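Local structure of SCO1/SenC family lipoprotein (Bacillus anthracis, 4HDE) at residues A56-M61 and V69-F74; A88-F93 and S98-L103; F137-Q142 and K148-I153. The protein probably acts, like other SCO1/SenC proteins of the thioredoxin superfamily, as a membrane-anchored copper chaperone in the assembly of cytochrome c oxidase. One frame throughout, in Å; residues are numbered along the deposited sequence.

Contact 1. Residues A56-M61 and V69-F74; sequences AKLQKM and VQFVSF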
loop_
_atom_site.group_PDB
_atom_site.type_symbol
_atom_site.label_atom_id
_atom_site.label_comp_id
_atom_site.label_asym_id
_atom_site.label_seq_id
_atom_site.Cartn_x
_atom_site.Cartn_y
_atom_site.Cartn_z
ATOM N N ALA A 56 0.005 -9.595 -3.683
ATOM C CA ALA A 56 -0.987 -10.672 -3.733
ATOM C C ALA A 56 -0.472 -11.973 -3.098
ATOM O O ALA A 56 -1.229 -12.701 -2.449
ATOM C CB ALA A 56 -1.431 -10.911 -5.159
ATOM N N LYS A 57 0.810 -12.272 -3.278
ATOM C CA LYS A 57 1.397 -13.452 -2.650
ATOM C C LYS A 57 1.367 -13.275 -1.133
ATOM O O LYS A 57 1.000 -14.200 -0.402
ATOM C CB LYS A 57 2.823 -13.676 -3.143
ATOM C CG LYS A 57 3.479 -14.910 -2.529
ATOM C CD LYS A 57 4.737 -15.326 -3.284
ATOM C CE LYS A 57 5.488 -16.422 -2.538
ATOM N NZ LYS A 57 4.670 -17.647 -2.305
ATOM N N LEU A 58 1.710 -12.081 -0.664
ATOM C CA LEU A 58 1.655 -11.770 0.757
ATOM C C LEU A 58 0.233 -11.890 1.292
ATOM O O LEU A 58 0.023 -12.409 2.386
ATOM C CB LEU A 58 2.210 -10.365 1.010
ATOM C CG LEU A 58 2.244 -9.886 2.459
ATOM C CD1 LEU A 58 3.034 -10.845 3.332
ATOM C CD2 LEU A 58 2.854 -8.501 2.500
ATOM N N GLN A 59 -0.744 -11.407 0.530
ATOM C CA GLN A 59 -2.147 -11.500 0.910
ATOM C C GLN A 59 -2.562 -12.959 1.106
ATOM O O GLN A 59 -3.197 -13.321 2.104
ATOM C CB GLN A 59 -3.024 -10.834 -0.153
ATOM C CG GLN A 59 -4.517 -10.916 0.124
ATOM C CD GLN A 59 -5.373 -10.436 -1.039
ATOM O OE1 GLN A 59 -5.121 -10.773 -2.200
ATOM N NE2 GLN A 59 -6.425 -9.682 -0.729
ATOM N N LYS A 60 -2.196 -13.812 0.153
ATOM C CA LYS A 60 -2.552 -15.218 0.208
ATOM C C LYS A 60 -1.873 -15.909 1.398
ATOM O O LYS A 60 -2.483 -16.712 2.114
ATOM C CB LYS A 60 -2.163 -15.892 -1.109
ATOM C CG LYS A 60 -2.740 -17.268 -1.312
ATOM C CD LYS A 60 -2.269 -17.862 -2.636
ATOM C CE LYS A 60 -3.377 -18.636 -3.328
ATOM N NZ LYS A 60 -4.472 -17.731 -3.779
HETATM N N MSE A 61 -0.603 -15.597 1.612
HETATM C CA MSE A 61 0.147 -16.211 2.705
HETATM C C MSE A 61 -0.403 -15.784 4.060
HETATM O O MSE A 61 -0.491 -16.595 4.989
HETATM C CB MSE A 61 1.632 -15.870 2.582
HETATM C CG MSE A 61 2.311 -16.544 1.394
HETATM SE SE MSE A 61 4.171 -16.026 1.150
HETATM C CE MSE A 61 4.975 -16.987 2.654
ATOM N N VAL A 69 -5.324 -8.944 8.308
ATOM C CA VAL A 69 -4.619 -7.721 7.959
ATOM C C VAL A 69 -5.286 -7.069 6.749
ATOM O O VAL A 69 -6.082 -7.697 6.050
ATOM C CB VAL A 69 -3.143 -8.010 7.644
ATOM C CG1 VAL A 69 -2.454 -8.633 8.865
ATOM C CG2 VAL A 69 -3.033 -8.936 6.446
ATOM N N GLN A 70 -4.946 -5.803 6.514
ATOM C CA GLN A 70 -5.448 -5.048 5.365
ATOM C C GLN A 70 -4.304 -4.671 4.439
ATOM O O GLN A 70 -3.159 -4.527 4.861
ATOM C CB GLN A 70 -6.125 -3.756 5.831
ATOM C CG GLN A 70 -7.346 -3.987 6.700
ATOM C CD GLN A 70 -8.505 -4.583 5.933
ATOM O OE1 GLN A 70 -8.808 -4.170 4.807
ATOM N NE2 GLN A 70 -9.180 -5.551 6.545
ATOM N N PHE A 71 -4.638 -4.508 3.162
ATOM C CA PHE A 71 -3.690 -4.060 2.152
ATOM C C PHE A 71 -4.200 -2.790 1.522
ATOM O O PHE A 71 -5.396 -2.662 1.248
ATOM C CB PHE A 71 -3.481 -5.157 1.108
ATOM C CG PHE A 71 -2.838 -6.389 1.680
ATOM C CD1 PHE A 71 -1.467 -6.475 1.770
ATOM C CD2 PHE A 71 -3.610 -7.418 2.194
ATOM C CE1 PHE A 71 -0.869 -7.595 2.339
ATOM C CE2 PHE A 71 -3.020 -8.530 2.757
ATOM C CZ PHE A 71 -1.658 -8.612 2.833
ATOM N N VAL A 72 -3.285 -1.849 1.319
ATOM C CA VAL A 72 -3.629 -0.555 0.742
ATOM C C VAL A 72 -2.583 -0.177 -0.285
ATOM O O VAL A 72 -1.391 -0.185 0.004
ATOM C CB VAL A 72 -3.704 0.543 1.826
ATOM C CG1 VAL A 72 -3.977 1.920 1.209
ATOM C CG2 VAL A 72 -4.768 0.196 2.864
ATOM N N SER A 73 -3.045 0.151 -1.489
ATOM C CA SER A 73 -2.165 0.654 -2.544
ATOM C C SER A 73 -2.587 2.071 -2.902
ATOM O O SER A 73 -3.725 2.287 -3.317
ATOM C CB SER A 73 -2.265 -0.216 -3.797
ATOM O OG SER A 73 -1.889 -1.566 -3.522
ATOM N N PHE A 74 -1.682 3.029 -2.760
ATOM C CA PHE A 74 -1.978 4.416 -3.112
ATOM C C PHE A 74 -1.551 4.671 -4.546
ATOM O O PHE A 74 -0.391 4.410 -4.882
ATOM C CB PHE A 74 -1.205 5.401 -2.224
ATOM C CG PHE A 74 -1.508 5.292 -0.755
ATOM C CD1 PHE A 74 -2.601 5.950 -0.211
ATOM C CD2 PHE A 74 -0.672 4.575 0.089
ATOM C CE1 PHE A 74 -2.880 5.869 1.141
ATOM C CE2 PHE A 74 -0.951 4.489 1.457
ATOM C CZ PHE A 74 -2.055 5.147 1.976
#

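Contact 2. Residues A88-F93 and S98-L103; sequences AFIQKF and SNWNLL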
loop_
_atom_site.group_PDB
_atom_site.type_symbol
_atom_site.label_atom_id
_atom_site.label_comp_id
_atom_site.label_asym_id
_atom_site.label_seq_id
_atom_site.Cartn_x
_atom_site.Cartn_y
_atom_site.Cartn_z
ATOM N N ALA A 88 -10.090 -2.354 -12.443
ATOM C CA ALA A 88 -9.686 -3.206 -13.558
ATOM C C ALA A 88 -8.263 -3.720 -13.373
ATOM O O ALA A 88 -7.961 -4.870 -13.710
ATOM C CB ALA A 88 -9.819 -2.457 -14.872
ATOM N N PHE A 89 -7.402 -2.870 -12.830
ATOM C CA PHE A 89 -6.015 -3.234 -12.571
ATOM C C PHE A 89 -5.913 -4.384 -11.572
ATOM O O PHE A 89 -5.256 -5.393 -11.845
ATOM C CB PHE A 89 -5.233 -2.010 -12.074
ATOM C CG PHE A 89 -3.785 -2.298 -11.729
ATOM C CD1 PHE A 89 -2.811 -2.286 -12.710
ATOM C CD2 PHE A 89 -3.407 -2.560 -10.419
ATOM C CE1 PHE A 89 -1.485 -2.542 -12.396
ATOM C CE2 PHE A 89 -2.084 -2.814 -10.103
ATOM C CZ PHE A 89 -1.131 -2.804 -11.089
ATOM N N ILE A 90 -6.573 -4.253 -10.427
ATOM C CA ILE A 90 -6.387 -5.238 -9.359
ATOM C C ILE A 90 -6.964 -6.613 -9.709
ATOM O O ILE A 90 -6.472 -7.642 -9.237
ATOM C CB ILE A 90 -6.928 -4.729 -7.995
ATOM C CG1 ILE A 90 -6.442 -5.614 -6.836
ATOM C CG2 ILE A 90 -8.435 -4.663 -7.995
ATOM C CD1 ILE A 90 -4.928 -5.694 -6.703
ATOM N N GLN A 91 -7.974 -6.637 -10.572
ATOM C CA GLN A 91 -8.624 -7.898 -10.911
ATOM C C GLN A 91 -7.675 -8.906 -11.567
ATOM O O GLN A 91 -7.916 -10.110 -11.505
ATOM C CB GLN A 91 -9.880 -7.667 -11.760
ATOM C CG GLN A 91 -11.010 -6.983 -10.987
ATOM C CD GLN A 91 -12.254 -6.751 -11.824
ATOM O OE1 GLN A 91 -12.205 -6.784 -13.052
ATOM N NE2 GLN A 91 -13.381 -6.517 -11.157
ATOM N N LYS A 92 -6.587 -8.429 -12.152
ATOM C CA LYS A 92 -5.633 -9.337 -12.769
ATOM C C LYS A 92 -4.887 -10.168 -11.731
ATOM O O LYS A 92 -4.545 -11.331 -11.968
ATOM C CB LYS A 92 -4.631 -8.552 -13.611
ATOM C CG LYS A 92 -3.519 -9.418 -14.177
ATOM C CD LYS A 92 -2.710 -8.675 -15.229
ATOM C CE LYS A 92 -1.629 -9.577 -15.796
ATOM N NZ LYS A 92 -1.382 -9.333 -17.241
ATOM N N PHE A 93 -4.649 -9.564 -10.574
ATOM C CA PHE A 93 -3.693 -10.091 -9.603
ATOM C C PHE A 93 -4.280 -10.904 -8.471
ATOM O O PHE A 93 -3.574 -11.699 -7.859
ATOM C CB PHE A 93 -2.888 -8.937 -9.015
ATOM C CG PHE A 93 -2.134 -8.159 -10.044
ATOM C CD1 PHE A 93 -0.910 -8.597 -10.523
ATOM C CD2 PHE A 93 -2.671 -6.992 -10.566
ATOM C CE1 PHE A 93 -0.229 -7.865 -11.490
ATOM C CE2 PHE A 93 -1.998 -6.264 -11.527
ATOM C CZ PHE A 93 -0.776 -6.700 -11.992
ATOM N N SER A 98 -11.608 -8.101 -0.487
ATOM C CA SER A 98 -12.302 -7.829 0.765
ATOM C C SER A 98 -11.406 -7.052 1.735
ATOM O O SER A 98 -11.891 -6.250 2.534
ATOM C CB SER A 98 -12.786 -9.123 1.419
ATOM O OG SER A 98 -11.690 -9.924 1.816
ATOM N N ASN A 99 -10.101 -7.291 1.663
ATOM C CA ASN A 99 -9.145 -6.595 2.521
ATOM C C ASN A 99 -8.062 -5.870 1.724
ATOM O O ASN A 99 -6.946 -5.717 2.200
ATOM C CB ASN A 99 -8.497 -7.560 3.518
ATOM C CG ASN A 99 -7.605 -8.593 2.839
ATOM O OD1 ASN A 99 -7.797 -8.918 1.667
ATOM N ND2 ASN A 99 -6.628 -9.109 3.571
ATOM N N TRP A 100 -8.377 -5.445 0.504
ATOM C CA TRP A 100 -7.391 -4.725 -0.303
ATOM C C TRP A 100 -8.078 -3.547 -0.974
ATOM O O TRP A 100 -8.980 -3.728 -1.803
ATOM C CB TRP A 100 -6.779 -5.643 -1.364
ATOM C CG TRP A 100 -5.510 -5.143 -2.028
ATOM C CD1 TRP A 100 -5.022 -3.861 -2.068
ATOM C CD2 TRP A 100 -4.579 -5.948 -2.742
ATOM N NE1 TRP A 100 -3.836 -3.832 -2.778
ATOM C CE2 TRP A 100 -3.545 -5.105 -3.195
ATOM C CE3 TRP A 100 -4.513 -7.315 -3.041
ATOM C CZ2 TRP A 100 -2.470 -5.578 -3.939
ATOM C CZ3 TRP A 100 -3.440 -7.782 -3.775
ATOM C CH2 TRP A 100 -2.433 -6.917 -4.214
ATOM N N ASN A 101 -7.665 -2.344 -0.588
ATOM C CA ASN A 101 -8.210 -1.120 -1.160
ATOM C C ASN A 101 -7.134 -0.354 -1.899
ATOM O O ASN A 101 -6.036 -0.155 -1.379
ATOM C CB ASN A 101 -8.830 -0.258 -0.062
ATOM C CG ASN A 101 -10.121 -0.823 0.435
ATOM O OD1 ASN A 101 -11.183 -0.539 -0.121
ATOM N ND2 ASN A 101 -10.051 -1.661 1.468
ATOM N N LEU A 102 -7.437 0.025 -3.137
ATOM C CA LEU A 102 -6.536 0.834 -3.953
ATOM C C LEU A 102 -7.147 2.224 -3.989
ATOM O O LEU A 102 -8.345 2.369 -4.242
ATOM C CB LEU A 102 -6.388 0.244 -5.360
ATOM C CG LEU A 102 -5.752 -1.146 -5.404
ATOM C CD1 LEU A 102 -6.786 -2.257 -5.221
ATOM C CD2 LEU A 102 -5.034 -1.321 -6.718
ATOM N N LEU A 103 -6.336 3.239 -3.710
ATOM C CA LEU A 103 -6.843 4.573 -3.407
ATOM C C LEU A 103 -6.417 5.627 -4.427
ATOM O O LEU A 103 -5.341 5.556 -5.031
ATOM C CB LEU A 103 -6.403 4.994 -2.000
ATOM C CG LEU A 103 -6.769 4.032 -0.864
ATOM C CD1 LEU A 103 -6.328 4.585 0.492
ATOM C CD2 LEU A 103 -8.259 3.732 -0.857
#

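Contact 3. Residues F137-Q142 and K148-I153; sequences FYLIDQ and KKYSGI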
loop_
_atom_site.group_PDB
_atom_site.type_symbol
_atom_site.label_atom_id
_atom_site.label_comp_id
_atom_site.label_asym_id
_atom_site.label_seq_id
_atom_site.Cartn_x
_atom_site.Cartn_y
_atom_site.Cartn_z
ATOM N N PHE A 137 7.214 -1.974 0.606
ATOM C CA PHE A 137 5.990 -2.272 1.338
ATOM C C PHE A 137 6.200 -1.778 2.774
ATOM O O PHE A 137 7.274 -1.966 3.339
ATOM C CB PHE A 137 5.722 -3.780 1.395
ATOM C CG PHE A 137 5.362 -4.424 0.069
ATOM C CD1 PHE A 137 5.040 -3.672 -1.064
ATOM C CD2 PHE A 137 5.307 -5.813 -0.015
ATOM C CE1 PHE A 137 4.710 -4.306 -2.264
ATOM C CE2 PHE A 137 4.977 -6.448 -1.201
ATOM C CZ PHE A 137 4.672 -5.700 -2.322
ATOM N N TYR A 138 5.176 -1.178 3.362
ATOM C CA TYR A 138 5.242 -0.661 4.724
ATOM C C TYR A 138 4.225 -1.348 5.612
ATOM O O TYR A 138 3.058 -1.457 5.246
ATOM C CB TYR A 138 4.958 0.842 4.727
ATOM C CG TYR A 138 5.892 1.632 3.853
ATOM C CD1 TYR A 138 7.090 2.128 4.348
ATOM C CD2 TYR A 138 5.578 1.881 2.528
ATOM C CE1 TYR A 138 7.948 2.859 3.537
ATOM C CE2 TYR A 138 6.428 2.602 1.714
ATOM C CZ TYR A 138 7.605 3.083 2.220
ATOM O OH TYR A 138 8.446 3.807 1.402
ATOM N N LEU A 139 4.667 -1.789 6.784
ATOM C CA LEU A 139 3.787 -2.411 7.766
ATOM C C LEU A 139 3.398 -1.374 8.808
ATOM O O LEU A 139 4.265 -0.790 9.463
ATOM C CB LEU A 139 4.476 -3.605 8.431
ATOM C CG LEU A 139 3.671 -4.357 9.489
ATOM C CD1 LEU A 139 2.463 -5.020 8.862
ATOM C CD2 LEU A 139 4.558 -5.387 10.179
ATOM N N ILE A 140 2.093 -1.172 8.967
ATOM C CA ILE A 140 1.541 -0.175 9.878
ATOM C C ILE A 140 0.755 -0.892 10.974
ATOM O O ILE A 140 -0.020 -1.810 10.692
ATOM C CB ILE A 140 0.641 0.829 9.116
ATOM C CG1 ILE A 140 1.471 1.602 8.087
ATOM C CG2 ILE A 140 0.009 1.826 10.052
ATOM C CD1 ILE A 140 1.202 1.222 6.657
ATOM N N ASP A 141 0.968 -0.491 12.222
ATOM C CA ASP A 141 0.327 -1.192 13.337
ATOM C C ASP A 141 -1.054 -0.626 13.688
ATOM O O ASP A 141 -1.535 0.332 13.064
ATOM C CB ASP A 141 1.250 -1.253 14.562
ATOM C CG ASP A 141 1.388 0.087 15.285
ATOM O OD1 ASP A 141 0.732 1.085 14.913
ATOM O OD2 ASP A 141 2.158 0.117 16.272
ATOM N N GLN A 142 -1.689 -1.231 14.695
ATOM C CA GLN A 142 -3.052 -0.892 15.090
ATOM C C GLN A 142 -3.143 0.526 15.645
ATOM O O GLN A 142 -4.211 1.139 15.641
ATOM C CB GLN A 142 -3.575 -1.903 16.123
ATOM C CG GLN A 142 -3.580 -3.345 15.609
ATOM C CD GLN A 142 -2.365 -4.133 16.059
ATOM O OE1 GLN A 142 -1.231 -3.654 15.995
ATOM N NE2 GLN A 142 -2.595 -5.363 16.498
ATOM N N LYS A 148 7.551 -0.979 9.972
ATOM C CA LYS A 148 8.578 -1.683 9.201
ATOM C C LYS A 148 8.479 -1.349 7.724
ATOM O O LYS A 148 7.398 -1.039 7.223
ATOM C CB LYS A 148 8.426 -3.202 9.375
ATOM C CG LYS A 148 8.676 -3.718 10.788
ATOM C CD LYS A 148 10.148 -3.589 11.113
ATOM C CE LYS A 148 10.601 -4.598 12.140
ATOM N NZ LYS A 148 12.084 -4.728 12.098
ATOM N N LYS A 149 9.616 -1.426 7.039
ATOM C CA LYS A 149 9.724 -1.227 5.602
ATOM C C LYS A 149 10.444 -2.433 4.994
ATOM O O LYS A 149 11.442 -2.909 5.553
ATOM C CB LYS A 149 10.527 0.053 5.320
ATOM C CG LYS A 149 10.681 0.421 3.845
ATOM C CD LYS A 149 11.580 1.636 3.649
ATOM C CE LYS A 149 13.032 1.213 3.477
ATOM N NZ LYS A 149 13.923 2.364 3.157
ATOM N N TYR A 150 9.965 -2.910 3.848
ATOM C CA TYR A 150 10.554 -4.070 3.170
ATOM C C TYR A 150 10.554 -3.804 1.680
ATOM O O TYR A 150 9.773 -2.986 1.209
ATOM C CB TYR A 150 9.720 -5.331 3.393
ATOM C CG TYR A 150 9.197 -5.553 4.788
ATOM C CD1 TYR A 150 9.924 -6.273 5.721
ATOM C CD2 TYR A 150 7.944 -5.083 5.154
ATOM C CE1 TYR A 150 9.421 -6.498 7.003
ATOM C CE2 TYR A 150 7.434 -5.303 6.422
ATOM C CZ TYR A 150 8.173 -6.014 7.334
ATOM O OH TYR A 150 7.649 -6.229 8.591
ATOM N N SER A 151 11.389 -4.497 0.914
ATOM C CA SER A 151 11.316 -4.332 -0.532
ATOM C C SER A 151 10.075 -5.002 -1.120
ATOM O O SER A 151 9.784 -6.166 -0.843
ATOM C CB SER A 151 12.565 -4.864 -1.228
ATOM O OG SER A 151 12.449 -4.677 -2.634
ATOM N N GLY A 152 9.353 -4.263 -1.956
ATOM C CA GLY A 152 8.210 -4.819 -2.653
ATOM C C GLY A 152 8.551 -5.378 -4.020
ATOM O O GLY A 152 7.678 -5.892 -4.711
ATOM N N ILE A 153 9.814 -5.285 -4.421
ATOM C CA ILE A 153 10.176 -5.626 -5.791
ATOM C C ILE A 153 11.384 -6.559 -5.899
ATOM O O ILE A 153 11.488 -7.339 -6.840
ATOM C CB ILE A 153 10.412 -4.348 -6.646
ATOM C CG1 ILE A 153 10.607 -4.707 -8.119
ATOM C CG2 ILE A 153 11.604 -3.556 -6.130
ATOM C CD1 ILE A 153 9.346 -5.181 -8.813
#

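Contact 1. Residues A56-M61 and V69-F74
Phe71 reaches out from its strand to lay the far end of its ring against Leu58 and Gln59 of the helical segment 56-61, and no other residue of 69-74 touches that segment. Two positions earlier, the backbone O of Val69 accepts a hydrogen bond from the ND2 of Asn99, which ties the start of this segment to the loop before strand 100-103. At Phe71, CG lies beside the backbone N and opposite the carbonyl carbon (chi1 -65°), and the ring runs outward to meet the helix at its backbone: Phe71 CZ is 3.5 Å from Gln59 CA. The CB of Gln59 sits 3.7 Å from Phe71 CE2 and makes an off-centre CH-pi contact, 4.2 Å from the ring centroid and 30° off the normal. Leu58 comes from another direction, its CD2 at the ring edge, in plane, and 3.8 Å from Phe71 CE1. The contact thus joins helix 48-64 to strand 70-75 within the beta-alpha-beta crossover that starts at strand 35-40, part of the thioredoxin-like core of the protein. The Gln59 chain, extended with its CG anti to the backbone N, passes Phe71 CE2 with CG at 3.9 Å and carries its amide beyond the ring, the two planes 75° apart. Three hydrogen bonds hold that buried amide and fix its rotation: OE1 pairs with Thr94 OG1, while NE2 pairs with Asp96 O and Asn99 OD1. Further along, Val72 and Phe74 project to the other face of the sheet, whereas Ser73 returns to the face of Phe71, where its OG is hydrogen-bonded to Asp38 OD1 and to Trp100 NE1, each on a neighbouring strand.

Contact 2. Residues A88-F93 and S98-L103
In the next beta-alpha-beta unit of the thioredoxin-like fold, Ile90 of helix 83-90 settles between Trp100 and Leu102 on strand 100-103, an outermost strand of the central sheet. The contact is wholly apolar. With CG1 of Ile90 anti to the backbone N (chi1 -167°) and chi2 near 59°, CD1 points at the indole. There the methyl lies over one face of the six-membered ring of Trp100, with CD1 3.6 Å from the ring centroid and only 7° off the normal, a well-centred CH-pi contact. The indole is fixed from its other end, since Trp100 NE1 is hydrogen-bonded to Ser73 OG on the adjacent strand, and Met55 and Gln59 of helix 48-64 also pack on it. Leu102, two residues on and on the same side of the strand, fills in against the base of the isoleucine: its CD1 is 3.7 Å from both Ile90 CB and Ile90 CG1. Beyond Ile90 the chain keeps helical angles, and Phe93 N donates to Ile90 O at 3.0 Å. One face of the Phe89 ring takes Phe93 CE2, 3.6 Å above its plane and offset toward the rim, and the Phe89 ring also meets the strand, with CD2 4.2 Å from Leu102 CD2.

Contact 3. Residues F137-Q142 and K148-I153
Gly152 CA rests over the centre of the Phe137 ring, 3.5 Å from the centroid and 11° off its normal, a close CH-pi contact just past the end of strand 146-151. Beside it the backbones pair: Phe137 N donates to Tyr150 O at 2.8 Å, and Tyr150 N returns a bond to Phe137 O at 2.9 Å. Leu139 N is bound to Lys148 O at 2.9 Å, while the reciprocal bond from Lys148 N to Leu139 O is weak. Between these two hydrogen-bonded pairs lies the non-hydrogen-bonded pair Tyr138 and Lys149. Here Tyr138 CG stands beside its own N (chi1 -57°) and Lys149 CG anti to its N (chi1 -178°), and the side chains run alongside one another, with Tyr138 CE1 3.7 Å from Lys149 CG. This is the C-terminal beta hairpin of the thioredoxin-like sheet, strand 136-140 being flanked on its other side by strand 35-40. On the face of Phe137 and Leu139, the Leu139 CB meets the edge of the Tyr150 ring, near its plane and 4.0 Å from CE2, and Leu139 CD2 lies 3.6 Å from Tyr150 OH. Further out, Tyr150 OH is hydrogen-bonded to Asp164 OD2 of helix 158-169, which ties the tyrosine hydroxyl to that helix, and Gly152 O accepts from Asn54 ND2 of helix 48-64. Ser151 OG accepts from Ile153 N at 3.2 Å in an ST turn, shaping the chain as it leaves the strand.

In the fold
From the N terminus, contact 1 comes first, closing the connection from helix 48-64 into strand 70-75. Contact 2 closes an even shorter one, the four residues between 88-93 and 98-103, and contact 3 closes the hairpin turn between the last two strands. The three follow in series; none nests in or crosses another. All reach one five-stranded sheet. Contacts 1 and 2 adjoin through neighbouring strands, with Phe71 N 2.8 Å from Asn99 O, and also between segments 56-61 and 88-93, where Ala56 CB packs against Phe93 O. Contact 3 lies toward the other edge of the sheet, its centre about 18 Å from that of contact 2.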